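Long-range contact in methyltransferase (Pectobacterium atrosepticum SCRI1043, PDB 2P7I), which probably transfers a methyl group from S-adenosylmethionine to a substrate not yet identified, as a member of the Rossmann-like class of methyltransferases: residues Y177-A186 / P234-C244. Sequence-based numbering, arbitrary orientation.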
ATOM      1  N   TYR B 177       3.567   4.173  18.085  1.00 22.49           N
ATOM      2  CA  TYR B 177       3.008   2.941  17.553  1.00 22.75           C
ATOM      3  C   TYR B 177       2.793   2.939  16.072  1.00 27.80           C
ATOM      4  O   TYR B 177       2.507   3.935  15.451  1.00 25.47           O
ATOM      5  CB  TYR B 177       1.654   2.660  18.196  1.00 23.45           C
ATOM      6  CG  TYR B 177       1.751   2.141  19.639  1.00 27.34           C
ATOM      7  CD1 TYR B 177       2.171   0.850  19.902  1.00 26.12           C
ATOM      8  CD2 TYR B 177       1.450   2.963  20.721  1.00 28.99           C
ATOM      9  CE1 TYR B 177       2.250   0.364  21.212  1.00 24.02           C
ATOM     10  CE2 TYR B 177       1.526   2.488  22.017  1.00 27.92           C
ATOM     11  CZ  TYR B 177       1.909   1.194  22.253  1.00 28.70           C
ATOM     12  OH  TYR B 177       1.985   0.705  23.524  1.00 25.03           O
ATOM     13  N   ALA B 178       2.881   1.747  15.530  1.00 24.42           N
ATOM     14  CA  ALA B 178       2.329   1.422  14.190  1.00 23.82           C
ATOM     15  C   ALA B 178       1.404   0.218  14.422  1.00 22.56           C
ATOM     16  O   ALA B 178       1.314  -0.315  15.560  1.00 25.41           O
ATOM     17  CB  ALA B 178       3.466   1.088  13.192  1.00 24.81           C
ATOM     18  N   LEU B 179       0.739  -0.246  13.381  1.00 25.84           N
ATOM     19  CA  LEU B 179      -0.186  -1.375  13.545  1.00 28.76           C
ATOM     20  C   LEU B 179       0.498  -2.610  14.096  1.00 29.15           C
ATOM     21  O   LEU B 179      -0.102  -3.391  14.857  1.00 27.34           O
ATOM     22  CB  LEU B 179      -0.922  -1.644  12.252  1.00 28.98           C
ATOM     23  CG  LEU B 179      -2.080  -0.686  11.909  1.00 30.28           C
ATOM     24  CD1 LEU B 179      -2.365  -0.710  10.436  1.00 30.05           C
ATOM     25  CD2 LEU B 179      -3.325  -1.078  12.673  1.00 23.82           C
ATOM     26  N   ASP B 180       1.762  -2.811  13.750  1.00 29.38           N
ATOM     27  CA  ASP B 180       2.451  -4.000  14.212  1.00 26.36           C
ATOM     28  C   ASP B 180       2.680  -4.010  15.729  1.00 25.08           C
ATOM     29  O   ASP B 180       2.375  -5.022  16.432  1.00 26.67           O
ATOM     30  CB  ASP B 180       3.735  -4.297  13.379  1.00 26.08           C
ATOM     31  CG  ASP B 180       4.888  -3.300  13.596  1.00 33.46           C
ATOM     32  OD1 ASP B 180       4.655  -2.073  13.616  1.00 31.19           O
ATOM     33  OD2 ASP B 180       6.058  -3.748  13.667  1.00 28.21           O
ATOM     34  N   THR B 181       3.192  -2.901  16.267  1.00 25.98           N
ATOM     35  CA  THR B 181       3.530  -2.850  17.656  1.00 23.70           C
ATOM     36  C   THR B 181       2.288  -2.629  18.520  1.00 24.95           C
ATOM     37  O   THR B 181       2.211  -3.084  19.651  1.00 24.79           O
ATOM     38  CB  THR B 181       4.547  -1.702  17.910  1.00 22.14           C
ATOM     39  OG1 THR B 181       4.073  -0.501  17.274  1.00 25.28           O
ATOM     40  CG2 THR B 181       5.944  -2.089  17.339  1.00 21.75           C
ATOM     41  N   LEU B 182       1.319  -1.886  18.005  1.00 24.74           N
ATOM     42  CA  LEU B 182       0.040  -1.733  18.709  1.00 25.31           C
ATOM     43  C   LEU B 182      -0.722  -3.070  18.894  1.00 25.71           C
ATOM     44  O   LEU B 182      -1.123  -3.388  19.989  1.00 24.14           O
ATOM     45  CB  LEU B 182      -0.826  -0.664  18.010  1.00 24.05           C
ATOM     46  CG  LEU B 182      -2.070  -0.175  18.793  1.00 25.59           C
ATOM     47  CD1 LEU B 182      -1.696   0.415  20.159  1.00 25.10           C
ATOM     48  CD2 LEU B 182      -2.904   0.879  17.954  1.00 25.38           C
ATOM     49  N   GLU B 183      -0.879  -3.865  17.845  1.00 24.71           N
ATOM     50  CA  GLU B 183      -1.499  -5.179  17.970  1.00 23.56           C
ATOM     51  C   GLU B 183      -0.678  -6.082  18.867  1.00 25.24           C
ATOM     52  O   GLU B 183      -1.236  -6.838  19.650  1.00 27.87           O
ATOM     53  CB  GLU B 183      -1.797  -5.820  16.612  1.00 25.58           C
ATOM     54  CG  GLU B 183      -2.464  -7.152  16.788  1.00 27.21           C
ATOM     55  CD  GLU B 183      -3.208  -7.654  15.609  1.00 31.07           C
ATOM     56  OE1 GLU B 183      -3.293  -6.951  14.583  1.00 29.43           O
ATOM     57  OE2 GLU B 183      -3.770  -8.752  15.743  1.00 29.97           O
ATOM     58  N   ARG B 184       0.657  -5.985  18.788  1.00 25.91           N
ATOM     59  CA  ARG B 184       1.526  -6.736  19.716  1.00 24.14           C
ATOM     60  C   ARG B 184       1.171  -6.496  21.169  1.00 25.31           C
ATOM     61  O   ARG B 184       1.008  -7.438  21.954  1.00 24.43           O
ATOM     62  CB  ARG B 184       3.026  -6.397  19.501  1.00 24.93           C
ATOM     63  CG  ARG B 184       3.976  -7.084  20.458  1.00 25.49           C
ATOM     64  CD  ARG B 184       5.313  -6.419  20.500  1.00 25.40           C
ATOM     65  NE  ARG B 184       5.191  -5.081  21.060  1.00 22.86           N
ATOM     66  CZ  ARG B 184       6.041  -4.086  20.851  1.00 31.33           C
ATOM     67  NH1 ARG B 184       7.132  -4.263  20.133  1.00 26.52           N
ATOM     68  NH2 ARG B 184       5.814  -2.903  21.411  1.00 26.60           N
ATOM     69  N   ASP B 185       1.108  -5.247  21.549  1.00 26.11           N
ATOM     70  CA  ASP B 185       0.869  -4.928  22.938  1.00 23.29           C
ATOM     71  C   ASP B 185      -0.553  -5.333  23.362  1.00 25.58           C
ATOM     72  O   ASP B 185      -0.751  -5.817  24.478  1.00 25.67           O
ATOM     73  CB  ASP B 185       1.109  -3.440  23.183  1.00 24.08           C
ATOM     74  CG  ASP B 185       2.577  -3.067  23.231  1.00 31.46           C
ATOM     75  OD1 ASP B 185       3.467  -3.952  23.112  1.00 28.97           O
ATOM     76  OD2 ASP B 185       2.829  -1.864  23.508  1.00 28.45           O
ATOM     77  N   ALA B 186      -1.542  -5.124  22.488  1.00 23.97           N
ATOM     78  CA  ALA B 186      -2.928  -5.575  22.787  1.00 27.23           C
ATOM     79  C   ALA B 186      -2.969  -7.096  22.973  1.00 25.38           C
ATOM     80  O   ALA B 186      -3.599  -7.626  23.889  1.00 25.13           O
ATOM     81  CB  ALA B 186      -3.844  -5.182  21.693  1.00 25.07           C
ATOM     82  N   PRO B 234      -5.093   1.721   5.937  1.00 26.02           N
ATOM     83  CA  PRO B 234      -4.915   1.939   7.359  1.00 25.28           C
ATOM     84  C   PRO B 234      -3.499   2.308   7.772  1.00 25.72           C
ATOM     85  O   PRO B 234      -3.318   3.089   8.680  1.00 25.33           O
ATOM     86  CB  PRO B 234      -5.335   0.589   7.941  1.00 26.11           C
ATOM     87  CG  PRO B 234      -6.412   0.144   7.026  1.00 28.54           C
ATOM     88  CD  PRO B 234      -5.830   0.487   5.692  1.00 23.30           C
ATOM     89  N   ASP B 235      -2.497   1.711   7.137  1.00 26.96           N
ATOM     90  CA  ASP B 235      -1.101   1.868   7.560  1.00 28.47           C
ATOM     91  C   ASP B 235      -0.593   3.285   7.316  1.00 27.59           C
ATOM     92  O   ASP B 235       0.420   3.656   7.883  1.00 27.25           O
ATOM     93  CB  ASP B 235      -0.203   0.857   6.857  1.00 28.23           C
ATOM     94  CG  ASP B 235       1.217   0.847   7.409  1.00 35.26           C
ATOM     95  OD1 ASP B 235       1.402   0.672   8.626  1.00 31.34           O
ATOM     96  OD2 ASP B 235       2.153   0.980   6.608  1.00 29.77           O
ATOM     97  N   LEU B 236      -1.260   4.037   6.437  1.00 26.82           N
ATOM     98  CA  LEU B 236      -0.865   5.390   6.072  1.00 27.17           C
ATOM     99  C   LEU B 236      -1.675   6.519   6.738  1.00 27.52           C
ATOM    100  O   LEU B 236      -1.499   7.671   6.402  1.00 27.20           O
ATOM    101  CB  LEU B 236      -1.003   5.545   4.569  1.00 24.90           C
ATOM    102  CG  LEU B 236      -0.131   4.623   3.739  1.00 25.55           C
ATOM    103  CD1 LEU B 236      -0.354   4.872   2.193  1.00 25.84           C
ATOM    104  CD2 LEU B 236       1.350   4.750   4.136  1.00 27.00           C
ATOM    105  N   CYS B 237      -2.583   6.175   7.651  1.00 27.84           N
ATOM    106  CA  CYS B 237      -3.484   7.152   8.246  1.00 26.78           C
ATOM    107  C   CYS B 237      -2.816   7.909   9.378  1.00 26.55           C
ATOM    108  O   CYS B 237      -1.780   7.474   9.892  1.00 26.96           O
ATOM    109  CB  CYS B 237      -4.761   6.446   8.768  1.00 26.03           C
ATOM    110  SG  CYS B 237      -5.808   5.851   7.441  1.00 28.85           S
ATOM    111  N   ALA B 238      -3.441   9.020   9.776  1.00 27.55           N
ATOM    112  CA  ALA B 238      -2.995   9.869  10.903  1.00 26.32           C
ATOM    113  C   ALA B 238      -2.931   9.045  12.187  1.00 28.72           C
ATOM    114  O   ALA B 238      -1.936   9.088  12.928  1.00 27.20           O
ATOM    115  CB  ALA B 238      -3.936  11.013  11.069  1.00 22.97           C
ATOM    116  N   SER B 239      -3.980   8.260  12.427  1.00 25.42           N
ATOM    117  CA  SER B 239      -4.111   7.477  13.663  1.00 27.00           C
ATOM    118  C   SER B 239      -4.549   6.103  13.270  1.00 25.65           C
ATOM    119  O   SER B 239      -5.240   5.909  12.303  1.00 25.38           O
ATOM    120  CB  SER B 239      -5.132   8.089  14.627  1.00 27.29           C
ATOM    121  OG  SER B 239      -4.607   9.277  15.195  1.00 31.24           O
ATOM    122  N   ILE B 240      -4.133   5.106  14.039  1.00 24.81           N
ATOM    123  CA  ILE B 240      -4.551   3.755  13.768  1.00 25.27           C
ATOM    124  C   ILE B 240      -5.461   3.325  14.920  1.00 25.32           C
ATOM    125  O   ILE B 240      -5.371   3.861  16.058  1.00 24.07           O
ATOM    126  CB  ILE B 240      -3.318   2.810  13.660  1.00 25.79           C
ATOM    127  CG1 ILE B 240      -2.263   3.169  14.732  1.00 27.09           C
ATOM    128  CG2 ILE B 240      -2.683   2.908  12.263  1.00 27.47           C
ATOM    129  CD1 ILE B 240      -1.071   2.199  14.771  1.00 32.18           C
ATOM    130  N   PHE B 241      -6.301   2.350  14.617  1.00 27.96           N
ATOM    131  CA  PHE B 241      -7.480   2.045  15.403  1.00 26.87           C
ATOM    132  C   PHE B 241      -7.608   0.545  15.440  1.00 25.27           C
ATOM    133  O   PHE B 241      -7.771  -0.122  14.401  1.00 24.29           O
ATOM    134  CB  PHE B 241      -8.710   2.742  14.750  1.00 28.58           C
ATOM    135  CG  PHE B 241     -10.068   2.298  15.256  1.00 27.93           C
ATOM    136  CD1 PHE B 241     -10.281   1.900  16.577  1.00 26.36           C
ATOM    137  CD2 PHE B 241     -11.158   2.332  14.403  1.00 30.59           C
ATOM    138  CE1 PHE B 241     -11.550   1.473  16.991  1.00 26.10           C
ATOM    139  CE2 PHE B 241     -12.431   1.950  14.836  1.00 28.41           C
ATOM    140  CZ  PHE B 241     -12.621   1.477  16.112  1.00 29.29           C
ATOM    141  N   LEU B 242      -7.462   0.002  16.639  1.00 26.87           N
ATOM    142  CA  LEU B 242      -7.822  -1.357  16.928  1.00 24.10           C
ATOM    143  C   LEU B 242      -9.125  -1.465  17.749  1.00 25.93           C
ATOM    144  O   LEU B 242      -9.256  -0.871  18.797  1.00 22.83           O
ATOM    145  CB  LEU B 242      -6.696  -2.083  17.686  1.00 25.86           C
ATOM    146  CG  LEU B 242      -5.301  -2.218  17.045  1.00 27.12           C
ATOM    147  CD1 LEU B 242      -4.477  -3.185  18.000  1.00 24.43           C
ATOM    148  CD2 LEU B 242      -5.377  -2.783  15.672  1.00 30.28           C
ATOM    149  N   LEU B 243     -10.062  -2.256  17.254  1.00 25.67           N
ATOM    150  CA  LEU B 243     -11.259  -2.632  18.005  1.00 27.12           C
ATOM    151  C   LEU B 243     -10.963  -3.931  18.674  1.00 27.07           C
ATOM    152  O   LEU B 243     -10.642  -4.940  18.027  1.00 26.56           O
ATOM    153  CB  LEU B 243     -12.478  -2.826  17.091  1.00 28.75           C
ATOM    154  CG  LEU B 243     -13.816  -3.036  17.844  1.00 29.14           C
ATOM    155  CD1 LEU B 243     -14.255  -1.693  18.510  1.00 24.08           C
ATOM    156  CD2 LEU B 243     -14.870  -3.547  16.873  1.00 33.38           C
ATOM    157  N   CYS B 244     -11.072  -3.956  19.984  1.00 26.08           N
ATOM    158  CA  CYS B 244     -10.704  -5.123  20.760  1.00 26.05           C
ATOM    159  C   CYS B 244     -11.850  -5.584  21.650  1.00 26.91           C
ATOM    160  O   CYS B 244     -12.712  -4.787  22.050  1.00 27.01           O
ATOM    161  CB  CYS B 244      -9.545  -4.766  21.683  1.00 26.11           C
ATOM    162  SG  CYS B 244      -8.035  -4.196  20.838  1.00 29.03           S
TER
HETATM  163  O   HOH W   1       0.586   1.369  11.121  1.00 25.43           O
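Tyr177, whose CB lies near Ile240 CD1, carries a ring with one face receiving Leu182 CD1, 3.8 Å above the plane and over its centre, while Asp185 CG lies at the ring's edge, in its plane. There Tyr177 OH bonds to the anti lone pair of Asp185 OD2 at 2.7 Å, tying the hydroxyl to the helix at Asp185. The Arg184 guanidinium has Thr181 CB over one face, toward the rim, and forms a side-on salt bridge with Asp185 in which NE and NH2 both meet OD1, from the same face of the carboxylate and about 40° out of its plane.

The other branch of Leu182, CD2, faces the strand, so Leu182 sends one methyl to the tyrosine ring and the other to the strand. CG, anti to the backbone N (chi1 -168°), puts Leu182 alongside Ile240 and Leu242, each pointing the opposite way to it, with Leu182 CD2 3.9 Å from Ile240 CD1. Leu179 sets CG against Ile240 CG2 at 3.7 Å and splits its methyls, CD1 reaching Pro234 CB and CD2 reaching Leu242 CD2. Leu242 in turn lays CD1 against the helix backbone, 3.6 Å from Glu183 CA. No direct hydrogen bond joins the segments; a water accepts from Leu179 N in the helix's first turn and donates to Asp235 OD1 at 2.7 Å, an oxygen also held by Asn145.

Helix 179-188 thus packs on one face of the mixed sheet; the axes of 179-186 and 240-244 run 27° apart. Strand 237-245, antiparallel to both neighbours, runs between 135-142 and 192-201, the arrangement of the Rossmann-like methyltransferase fold. Val193 of strand 192-201, at one edge of the sheet within this chain, touches Ala186 and Glu183, helix 119-130 flanks Tyr177 and Asp185, and the CB of Phe241 is directed away from the helix, its ring meeting that of Phe37.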